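PDB 6BLJ: serine-tRNA ligase from Naegleria fowleri, which probably attaches serine to its cognate tRNA by way of a seryl-adenylate made from ATP, as a class II aminoacyl-tRNA synthetase. Local coordinates for residues I26-S29 / Q30-F34. Numbering follows the deposited sequence.
Sequences IRES and QRRRF
The last turns of helix 23-32 are tied by the backbone hydrogen bonds from Q30 N to I26 O, R31 N to R27 O, R32 N to E28 O and R33 N to S29 O, each 2.9 Å long. On the partly exposed side E28 extends outward, CG anti to the backbone N (chi1 -165°) and the chain bent at chi2, which puts OE2 beside R31. In this conformer, one of two, OE2 forms a salt bridge with R31 NH2 at a doubtfully short 2.5 Å, and R31 NE adds a weak bond. OE2 lies in the guanidinium plane, but NH2 meets it on the anti side, 30° out of the carboxylate plane. R31 NH2 also pairs with E24, two turns earlier, while R27 O sits over the centre of one guanidinium face. E28 OE1 reaches R32 through a water that donates to OE1 at 2.6 Å and accepts from R32 NE at 2.7 Å; R32 NH1 is salt-bridged to E156. In this N-terminal domain of the seryl-tRNA synthetase family, I26 and R27 pack against the long helix 38-76, and R27 pairs with D41. F34, with positive phi, completes a Schellman motif, its N donating to R31 O. On the buried side a second water lies 2.7 Å from S29 OG and 2.8 Å from Q30 OE1; S29 OG is also hydrogen-bonded to V154 N, Q30 NE2 to D36 O, and R33 to the backbone of N152 and N382.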
loop_
_atom_site.group_PDB
_atom_site.type_symbol
_atom_site.label_atom_id
_atom_site.label_comp_id
_atom_site.label_asym_id
_atom_site.label_seq_id
_atom_site.Cartn_x
_atom_site.Cartn_y
_atom_site.Cartn_z
ATOM N N ILE A 26 -20.110 10.753 25.817
ATOM C CA ILE A 26 -19.520 10.284 24.569
ATOM C C ILE A 26 -19.501 11.400 23.529
ATOM O O ILE A 26 -18.544 11.524 22.753
ATOM C CB ILE A 26 -20.275 9.047 24.052
ATOM C CG1 ILE A 26 -20.564 8.078 25.204
ATOM C CG2 ILE A 26 -19.453 8.352 22.965
ATOM C CD1 ILE A 26 -21.406 6.854 24.812
ATOM N N ARG A 27 -20.559 12.218 23.480
ATOM C CA ARG A 27 -20.541 13.353 22.561
ATOM C C ARG A 27 -19.418 14.315 22.920
ATOM O O ARG A 27 -18.681 14.780 22.042
ATOM C CB ARG A 27 -21.887 14.078 22.571
ATOM C CG ARG A 27 -23.002 13.270 21.936
ATOM C CD ARG A 27 -24.262 14.100 21.731
ATOM N NE ARG A 27 -25.427 13.237 21.588
ATOM C CZ ARG A 27 -26.233 12.904 22.591
ATOM N NH1 ARG A 27 -26.012 13.377 23.812
ATOM N NH2 ARG A 27 -27.261 12.105 22.370
ATOM N N GLU A 28 -19.264 14.596 24.214
ATOM C CA GLU A 28 -18.200 15.488 24.653
ATOM C C GLU A 28 -16.826 14.918 24.315
ATOM O O GLU A 28 -15.927 15.662 23.903
ATOM C CB GLU A 28 -18.330 15.759 26.154
ATOM C CG GLU A 28 -17.502 16.941 26.650
ATOM C CD GLU A 28 -17.898 18.262 25.996
ATOM O OE1 GLU A 28 -17.011 19.121 25.813
ATOM O OE2 GLU A 28 -19.092 18.443 25.668
ATOM N N SER A 29 -16.643 13.601 24.465
ATOM C CA SER A 29 -15.362 12.992 24.105
ATOM C C SER A 29 -15.107 13.125 22.608
ATOM O O SER A 29 -13.980 13.414 22.185
ATOM C CB SER A 29 -15.327 11.519 24.539
ATOM O OG SER A 29 -14.068 10.902 24.271
ATOM N N GLN A 30 -16.155 12.955 21.795
ATOM C CA GLN A 30 -16.008 13.115 20.351
ATOM C C GLN A 30 -15.652 14.554 19.984
ATOM O O GLN A 30 -14.832 14.788 19.084
ATOM C CB GLN A 30 -17.294 12.672 19.649
ATOM C CG GLN A 30 -17.516 11.175 19.697
ATOM C CD GLN A 30 -16.475 10.408 18.899
ATOM O OE1 GLN A 30 -15.497 9.904 19.454
ATOM N NE2 GLN A 30 -16.685 10.312 17.585
ATOM N N ARG A 31 -16.253 15.534 20.672
ATOM C CA ARG A 31 -15.907 16.931 20.413
ATOM C C ARG A 31 -14.458 17.218 20.788
ATOM O O ARG A 31 -13.736 17.882 20.034
ATOM C CB ARG A 31 -16.857 17.861 21.171
ATOM C CG ARG A 31 -18.265 17.891 20.605
ATOM C CD ARG A 31 -19.109 19.004 21.209
ATOM N NE ARG A 31 -19.536 18.671 22.561
ATOM C CZ ARG A 31 -20.711 18.118 22.852
ATOM N NH1 ARG A 31 -21.572 17.839 21.880
ATOM N NH2 ARG A 31 -21.020 17.841 24.115
ATOM N N ARG A 32 -14.007 16.710 21.940
ATOM C CA ARG A 32 -12.605 16.889 22.321
ATOM C C ARG A 32 -11.662 16.220 21.328
ATOM O O ARG A 32 -10.550 16.713 21.104
ATOM C CB ARG A 32 -12.378 16.359 23.737
ATOM C CG ARG A 32 -13.182 17.155 24.790
ATOM C CD ARG A 32 -13.015 16.599 26.190
ATOM N NE ARG A 32 -13.582 17.497 27.199
ATOM C CZ ARG A 32 -13.877 17.139 28.448
ATOM N NH1 ARG A 32 -13.674 15.890 28.858
ATOM N NH2 ARG A 32 -14.387 18.031 29.290
ATOM N N ARG A 33 -12.076 15.100 20.733
ATOM C CA ARG A 33 -11.279 14.460 19.691
ATOM C C ARG A 33 -11.407 15.161 18.349
ATOM O O ARG A 33 -10.719 14.770 17.400
ATOM C CB ARG A 33 -11.678 12.984 19.524
ATOM C CG ARG A 33 -11.341 12.096 20.708
ATOM C CD ARG A 33 -11.635 10.629 20.422
ATOM N NE ARG A 33 -11.078 9.746 21.451
ATOM C CZ ARG A 33 -9.818 9.323 21.461
ATOM N NH1 ARG A 33 -8.990 9.705 20.505
ATOM N NH2 ARG A 33 -9.380 8.516 22.424
ATOM N N PHE A 34 -12.280 16.162 18.244
ATOM C CA PHE A 34 -12.594 16.788 16.964
ATOM C C PHE A 34 -12.957 15.709 15.944
ATOM O O PHE A 34 -12.449 15.672 14.823
ATOM C CB PHE A 34 -11.431 17.678 16.487
ATOM C CG PHE A 34 -11.171 18.833 17.411
ATOM C CD1 PHE A 34 -11.779 20.060 17.199
ATOM C CD2 PHE A 34 -10.386 18.666 18.543
ATOM C CE1 PHE A 34 -11.571 21.110 18.072
ATOM C CE2 PHE A 34 -10.172 19.708 19.423
ATOM C CZ PHE A 34 -10.759 20.937 19.187
HETATM O O HOH W 1 -14.652 19.872 26.489
HETATM O O HOH W 2 -14.363 9.505 22.023
#